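Local structure of DBF2 kinase activator protein MOB1 (Saccharomyces cerevisiae, 2HJN) at residues 24-29 against 134-139; 29-34 against 142-147. The protein activates the protein kinase DBF2 by binding to it, which allows CDC15 to phosphorylate DBF2 in late anaphase within the mitotic exit network. All coordinates share one frame; numbering follows the deposited sequence.

Contact 1 of 2, residues 24-29 against 134-139; sequences FNYTPS and KYVECL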
loop_
_atom_site.group_PDB
_atom_site.type_symbol
_atom_site.label_atom_id
_atom_site.label_comp_id
_atom_site.label_asym_id
_atom_site.label_seq_id
_atom_site.Cartn_x
_atom_site.Cartn_y
_atom_site.Cartn_z
ATOM N N PHE A 24 12.026 -11.217 -9.814
ATOM C CA PHE A 24 11.849 -12.213 -8.758
ATOM C C PHE A 24 11.460 -11.638 -7.388
ATOM O O PHE A 24 11.662 -12.331 -6.391
ATOM C CB PHE A 24 13.104 -13.119 -8.663
ATOM C CG PHE A 24 13.542 -13.680 -10.007
ATOM C CD1 PHE A 24 12.787 -14.682 -10.639
ATOM C CD2 PHE A 24 14.673 -13.174 -10.650
ATOM C CE1 PHE A 24 13.150 -15.172 -11.914
ATOM C CE2 PHE A 24 15.067 -13.660 -11.911
ATOM C CZ PHE A 24 14.306 -14.655 -12.543
ATOM N N ASN A 25 10.884 -10.420 -7.360
ATOM C CA ASN A 25 10.188 -9.856 -6.196
ATOM C C ASN A 25 8.757 -10.398 -6.058
ATOM O O ASN A 25 8.158 -10.836 -7.022
ATOM C CB ASN A 25 10.107 -8.309 -6.281
ATOM C CG ASN A 25 11.446 -7.657 -6.498
ATOM O OD1 ASN A 25 12.511 -8.256 -6.264
ATOM N ND2 ASN A 25 11.407 -6.419 -6.990
ATOM N N TYR A 26 8.184 -10.296 -4.863
ATOM C CA TYR A 26 6.798 -10.690 -4.618
ATOM C C TYR A 26 5.839 -9.929 -5.577
ATOM O O TYR A 26 5.973 -8.710 -5.733
ATOM C CB TYR A 26 6.428 -10.406 -3.149
ATOM C CG TYR A 26 4.952 -10.658 -2.855
ATOM C CD1 TYR A 26 4.414 -11.946 -2.956
ATOM C CD2 TYR A 26 4.079 -9.609 -2.539
ATOM C CE1 TYR A 26 3.032 -12.196 -2.739
ATOM C CE2 TYR A 26 2.680 -9.869 -2.301
ATOM C CZ TYR A 26 2.186 -11.151 -2.417
ATOM O OH TYR A 26 0.856 -11.448 -2.184
ATOM N N THR A 27 4.971 -10.696 -6.268
ATOM C CA THR A 27 3.832 -10.158 -7.058
ATOM C C THR A 27 2.504 -10.125 -6.260
ATOM O O THR A 27 1.965 -11.156 -5.872
ATOM C CB THR A 27 3.637 -10.938 -8.413
ATOM O OG1 THR A 27 4.884 -10.984 -9.119
ATOM C CG2 THR A 27 2.599 -10.224 -9.321
ATOM N N PRO A 28 1.967 -8.910 -5.977
ATOM C CA PRO A 28 0.710 -8.923 -5.229
ATOM C C PRO A 28 -0.475 -9.493 -6.022
ATOM O O PRO A 28 -0.466 -9.482 -7.241
ATOM C CB PRO A 28 0.520 -7.430 -4.827
ATOM C CG PRO A 28 1.961 -6.799 -4.971
ATOM C CD PRO A 28 2.455 -7.540 -6.223
ATOM N N SER A 29 -1.437 -10.081 -5.320
ATOM C CA SER A 29 -2.720 -10.507 -5.844
ATOM C C SER A 29 -3.763 -10.363 -4.719
ATOM O O SER A 29 -3.660 -10.991 -3.677
ATOM C CB SER A 29 -2.728 -11.978 -6.315
ATOM O OG SER A 29 -4.022 -12.367 -6.820
ATOM N N LYS A 134 10.811 -15.353 -2.693
ATOM C CA LYS A 134 10.353 -16.648 -3.167
ATOM C C LYS A 134 9.429 -17.315 -2.168
ATOM O O LYS A 134 8.402 -17.838 -2.564
ATOM C CB LYS A 134 11.537 -17.597 -3.496
ATOM C CG LYS A 134 11.099 -18.979 -4.042
ATOM C CD LYS A 134 10.724 -18.774 -5.527
ATOM C CE LYS A 134 10.558 -20.051 -6.277
ATOM N NZ LYS A 134 10.536 -19.696 -7.725
ATOM N N TYR A 135 9.827 -17.307 -0.892
ATOM C CA TYR A 135 9.036 -17.782 0.224
ATOM C C TYR A 135 7.627 -17.121 0.252
ATOM O O TYR A 135 6.594 -17.802 0.263
ATOM C CB TYR A 135 9.762 -17.488 1.554
ATOM C CG TYR A 135 8.997 -18.076 2.733
ATOM C CD1 TYR A 135 7.842 -17.447 3.196
ATOM C CD2 TYR A 135 9.365 -19.278 3.321
ATOM C CE1 TYR A 135 7.111 -17.944 4.222
ATOM C CE2 TYR A 135 8.623 -19.801 4.385
ATOM C CZ TYR A 135 7.482 -19.116 4.810
ATOM O OH TYR A 135 6.678 -19.563 5.838
ATOM N N VAL A 136 7.626 -15.790 0.225
ATOM C CA VAL A 136 6.386 -15.008 0.357
ATOM C C VAL A 136 5.444 -15.267 -0.825
ATOM O O VAL A 136 4.262 -15.596 -0.642
ATOM C CB VAL A 136 6.690 -13.494 0.584
ATOM C CG1 VAL A 136 5.353 -12.643 0.655
ATOM C CG2 VAL A 136 7.456 -13.335 1.877
ATOM N N GLU A 137 6.016 -15.254 -2.024
ATOM C CA GLU A 137 5.291 -15.618 -3.219
ATOM C C GLU A 137 4.607 -16.973 -3.121
ATOM O O GLU A 137 3.403 -17.072 -3.366
ATOM C CB GLU A 137 6.223 -15.530 -4.457
ATOM C CG GLU A 137 5.576 -15.899 -5.791
ATOM C CD GLU A 137 4.640 -14.838 -6.344
ATOM O OE1 GLU A 137 4.939 -13.662 -6.150
ATOM O OE2 GLU A 137 3.619 -15.170 -7.011
ATOM N N CYS A 138 5.378 -18.031 -2.821
ATOM C CA CYS A 138 4.863 -19.403 -2.692
ATOM C C CYS A 138 3.765 -19.492 -1.626
ATOM O O CYS A 138 2.727 -20.150 -1.834
ATOM C CB CYS A 138 6.024 -20.335 -2.288
ATOM S SG CYS A 138 7.227 -20.704 -3.646
ATOM N N LEU A 139 4.023 -18.897 -0.454
ATOM C CA LEU A 139 3.087 -18.938 0.654
ATOM C C LEU A 139 1.787 -18.263 0.301
ATOM O O LEU A 139 0.728 -18.836 0.567
ATOM C CB LEU A 139 3.630 -18.295 1.945
ATOM C CG LEU A 139 2.802 -18.137 3.229
ATOM C CD1 LEU A 139 3.729 -17.885 4.429
ATOM C CD2 LEU A 139 1.909 -16.949 3.232
#

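Contact 2 of 2, residues 29-34 against 142-147; sequences SHQKPF and WCQDQF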
loop_
_atom_site.group_PDB
_atom_site.type_symbol
_atom_site.label_atom_id
_atom_site.label_comp_id
_atom_site.label_asym_id
_atom_site.label_seq_id
_atom_site.Cartn_x
_atom_site.Cartn_y
_atom_site.Cartn_z
ATOM N N SER A 29 -1.437 -10.081 -5.320
ATOM C CA SER A 29 -2.720 -10.507 -5.844
ATOM C C SER A 29 -3.763 -10.363 -4.719
ATOM O O SER A 29 -3.660 -10.991 -3.677
ATOM C CB SER A 29 -2.728 -11.978 -6.315
ATOM O OG SER A 29 -4.022 -12.367 -6.820
ATOM N N HIS A 30 -4.772 -9.536 -4.943
ATOM C CA HIS A 30 -5.894 -9.390 -4.053
ATOM C C HIS A 30 -6.841 -10.611 -4.176
ATOM O O HIS A 30 -7.088 -11.131 -5.282
ATOM C CB HIS A 30 -6.642 -8.088 -4.449
ATOM C CG HIS A 30 -7.754 -7.711 -3.522
ATOM N ND1 HIS A 30 -9.077 -7.814 -3.881
ATOM C CD2 HIS A 30 -7.738 -7.181 -2.270
ATOM C CE1 HIS A 30 -9.833 -7.401 -2.875
ATOM N NE2 HIS A 30 -9.049 -7.019 -1.886
ATOM N N GLN A 31 -7.416 -11.006 -3.050
ATOM C CA GLN A 31 -8.379 -12.100 -2.951
ATOM C C GLN A 31 -9.800 -11.552 -2.778
ATOM O O GLN A 31 -10.061 -10.714 -1.929
ATOM C CB GLN A 31 -8.059 -13.028 -1.766
ATOM C CG GLN A 31 -8.979 -14.270 -1.638
ATOM C CD GLN A 31 -8.806 -15.281 -2.712
ATOM O OE1 GLN A 31 -7.744 -15.372 -3.360
ATOM N NE2 GLN A 31 -9.860 -16.063 -2.951
ATOM N N LYS A 32 -10.707 -12.015 -3.612
ATOM C CA LYS A 32 -12.109 -11.617 -3.463
ATOM C C LYS A 32 -12.672 -12.003 -2.068
ATOM O O LYS A 32 -12.362 -13.086 -1.522
ATOM C CB LYS A 32 -12.972 -12.170 -4.631
ATOM C CG LYS A 32 -13.248 -13.653 -4.565
ATOM C CD LYS A 32 -14.683 -13.954 -5.012
ATOM C CE LYS A 32 -15.112 -15.322 -4.528
ATOM N NZ LYS A 32 -16.504 -15.631 -5.014
ATOM N N PRO A 33 -13.471 -11.116 -1.469
ATOM C CA PRO A 33 -13.950 -11.406 -0.109
ATOM C C PRO A 33 -14.744 -12.721 -0.031
ATOM O O PRO A 33 -15.371 -13.146 -1.005
ATOM C CB PRO A 33 -14.840 -10.201 0.225
ATOM C CG PRO A 33 -15.247 -9.638 -1.173
ATOM C CD PRO A 33 -14.007 -9.836 -1.992
ATOM N N PHE A 34 -14.693 -13.375 1.119
ATOM C CA PHE A 34 -15.292 -14.699 1.244
ATOM C C PHE A 34 -16.777 -14.668 0.793
ATOM O O PHE A 34 -17.220 -15.525 0.019
ATOM C CB PHE A 34 -15.076 -15.253 2.674
ATOM C CG PHE A 34 -15.761 -16.579 2.932
ATOM C CD1 PHE A 34 -15.261 -17.747 2.418
ATOM C CD2 PHE A 34 -16.927 -16.637 3.694
ATOM C CE1 PHE A 34 -15.903 -18.956 2.624
ATOM C CE2 PHE A 34 -17.568 -17.856 3.931
ATOM C CZ PHE A 34 -17.056 -19.018 3.390
ATOM N N TRP A 142 -0.149 -20.116 -2.259
ATOM C CA TRP A 142 -0.737 -21.297 -1.560
ATOM C C TRP A 142 -2.026 -20.912 -0.771
ATOM O O TRP A 142 -3.042 -21.658 -0.780
ATOM C CB TRP A 142 0.299 -22.005 -0.653
ATOM C CG TRP A 142 -0.304 -23.147 0.144
ATOM C CD1 TRP A 142 -0.455 -24.451 -0.240
ATOM C CD2 TRP A 142 -0.847 -23.039 1.447
ATOM N NE1 TRP A 142 -1.043 -25.185 0.781
ATOM C CE2 TRP A 142 -1.311 -24.331 1.824
ATOM C CE3 TRP A 142 -0.946 -21.984 2.367
ATOM C CZ2 TRP A 142 -1.919 -24.573 3.055
ATOM C CZ3 TRP A 142 -1.594 -22.231 3.599
ATOM C CH2 TRP A 142 -2.034 -23.519 3.938
ATOM N N CYS A 143 -1.998 -19.755 -0.095
ATOM C CA CYS A 143 -3.206 -19.299 0.615
ATOM C C CYS A 143 -4.396 -19.100 -0.337
ATOM O O CYS A 143 -5.518 -19.506 -0.013
ATOM C CB CYS A 143 -2.940 -18.011 1.425
ATOM S SG CYS A 143 -1.854 -18.246 2.828
ATOM N N GLN A 144 -4.156 -18.431 -1.468
ATOM C CA GLN A 144 -5.184 -18.227 -2.493
ATOM C C GLN A 144 -5.739 -19.544 -3.034
ATOM O O GLN A 144 -6.941 -19.656 -3.253
ATOM C CB GLN A 144 -4.680 -17.340 -3.660
ATOM C CG GLN A 144 -4.356 -15.914 -3.232
ATOM C CD GLN A 144 -4.091 -15.023 -4.397
ATOM O OE1 GLN A 144 -3.039 -15.144 -5.044
ATOM N NE2 GLN A 144 -5.062 -14.133 -4.716
ATOM N N ASP A 145 -4.868 -20.527 -3.268
ATOM C CA ASP A 145 -5.322 -21.854 -3.640
ATOM C C ASP A 145 -6.225 -22.487 -2.581
ATOM O O ASP A 145 -7.172 -23.183 -2.943
ATOM C CB ASP A 145 -4.162 -22.800 -4.023
ATOM C CG ASP A 145 -3.419 -22.357 -5.296
ATOM O OD1 ASP A 145 -3.989 -21.623 -6.152
ATOM O OD2 ASP A 145 -2.247 -22.760 -5.437
ATOM N N GLN A 146 -5.985 -22.250 -1.282
ATOM C CA GLN A 146 -6.939 -22.773 -0.276
ATOM C C GLN A 146 -8.248 -21.984 -0.344
ATOM O O GLN A 146 -9.322 -22.590 -0.341
ATOM C CB GLN A 146 -6.369 -22.738 1.157
ATOM C CG GLN A 146 -4.949 -23.311 1.320
ATOM C CD GLN A 146 -4.671 -24.635 0.521
ATOM O OE1 GLN A 146 -5.128 -25.712 0.933
ATOM N NE2 GLN A 146 -3.859 -24.550 -0.584
ATOM N N PHE A 147 -8.174 -20.640 -0.431
ATOM C CA PHE A 147 -9.421 -19.818 -0.482
ATOM C C PHE A 147 -10.276 -20.227 -1.692
ATOM O O PHE A 147 -11.516 -20.161 -1.669
ATOM C CB PHE A 147 -9.119 -18.297 -0.547
ATOM C CG PHE A 147 -8.343 -17.748 0.630
ATOM C CD1 PHE A 147 -7.312 -16.813 0.425
ATOM C CD2 PHE A 147 -8.603 -18.177 1.942
ATOM C CE1 PHE A 147 -6.572 -16.301 1.500
ATOM C CE2 PHE A 147 -7.855 -17.673 3.032
ATOM C CZ PHE A 147 -6.823 -16.703 2.791
#

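Contact 1 of 2, residues 24-29 against 134-139
Tyr26 lays its ring against Val136 and Glu137 where an extended N-terminal segment runs past helix 132-147 of the Mob1/phocein helical fold. The apolar part of the contact is a CH-pi interaction: Val136 CG1 sits over one face of the Tyr26 ring, 4.1 Å from its centroid. It lies nearer the rim than the centre, on the side of Tyr26 CD1, which Val136 CG1 approaches to 3.8 Å. A branched valine suits this spot because its methyl, one carbon beyond CB, can rest on the ring without a long flexible chain between. On the opposite face, also toward the rim, lies Pro28 N, and the backbone of Glu137 meets the ring edge in plane through Glu137 CA, 3.8 Å from Tyr26 CD1. Helix 75-97 adds Tyr87, and Tyr26 ends in polar company, its OH bonded to Asn91 and Arg141; a tyrosine thus serves both a buried apolar site and a hydrogen-bonded one. Val136 itself lies near the zinc site, its side chain about 7 Å from the metal ion.

The polar part belongs to Glu137. Its side chain leaves with CG opposite the backbone N, then folds at chi2 (75°), which brings the carboxylate back to the extended segment, where its plane is turned 43° from that of the tyrosine ring. A glutamate fits because it has two oxygens to share: OE2 forms a salt bridge with Arg141, one turn along the helix, and OE1 serves the loop. Thr27 N donates to Glu137 OE1 at 3.0 Å, with a nearly straight N-H...O angle of 168°, meeting the oxygen almost along its C-O axis.

Contact 2 of 2, residues 29-34 against 142-147
Gln144 NE2 gives hydrogen bonds to two acceptors on the extended segment, Ser29 OG and Gln31 OE1. The bond from Gln144 NE2 to Ser29 OG is the shorter, 2.9 Å, with the hydroxyl in the plane of the amide; serine offers a compact acceptor close to the backbone. The one from Gln144 NE2 to Gln31 OE1 is longer, 3.3 Å, and more bent at 143°; it arrives in the carbonyl plane of Gln31, although the acceptor is tilted out of the donor amide's plane. The two amides are almost perpendicular, 84° apart, and the side chains pass alongside while running opposite ways. Beyond CG the Gln144 chain is extended, which carries its amide from the helix to the loop.

Gln31 also packs against Phe147. Gln31 CG lies 3.7 Å from Phe147 CD1, and Gln31 NE2 comes within 3.4 Å of Phe147 CB. The glutamine side chain bends at chi2 (69°), turning the amide toward the helix, so it offers methylene to the aromatic neighbour and an amide to polar ones.

Further out, Arg141 NE donates to Gln144 OE1, so this primary amide serves three partners, and Gln31 NE2 donates to Asp148. These bonds help to fix which way round each amide lies. Val84 of helix 75-97 touches Gln31 and Phe147, while Phe153 meets the Phe147 ring edge-to-face. His30 turns to the second subunit, its backbone N bonding to Glu99 and its ring NE2 to Glu194, both of that subunit. Together these contacts lay an extended N-terminal segment along helices 75-97 and 132-147 of the Mob1/phocein helical fold.

In the fold
Both contacts join one extended segment, in the loop between strand 4-6 and helix 49-58, to the single helix 132-147, and their centres lie 14 Å apart. Ser29 ends the first segment and begins the second. Along the chain, 24-29 and 29-34 come first and 134-139 and 142-147 follow in the same order, so the loop and the helix run in the same general direction. Contact 1 sits at the end nearer the zinc site, contact 2 farther along, where the segment also reaches the second subunit. Between them Arg141 bonds to residues of both, and helix 75-97 borders both. The N-terminal segment is thereby fastened to the helical core over much of this helix's length.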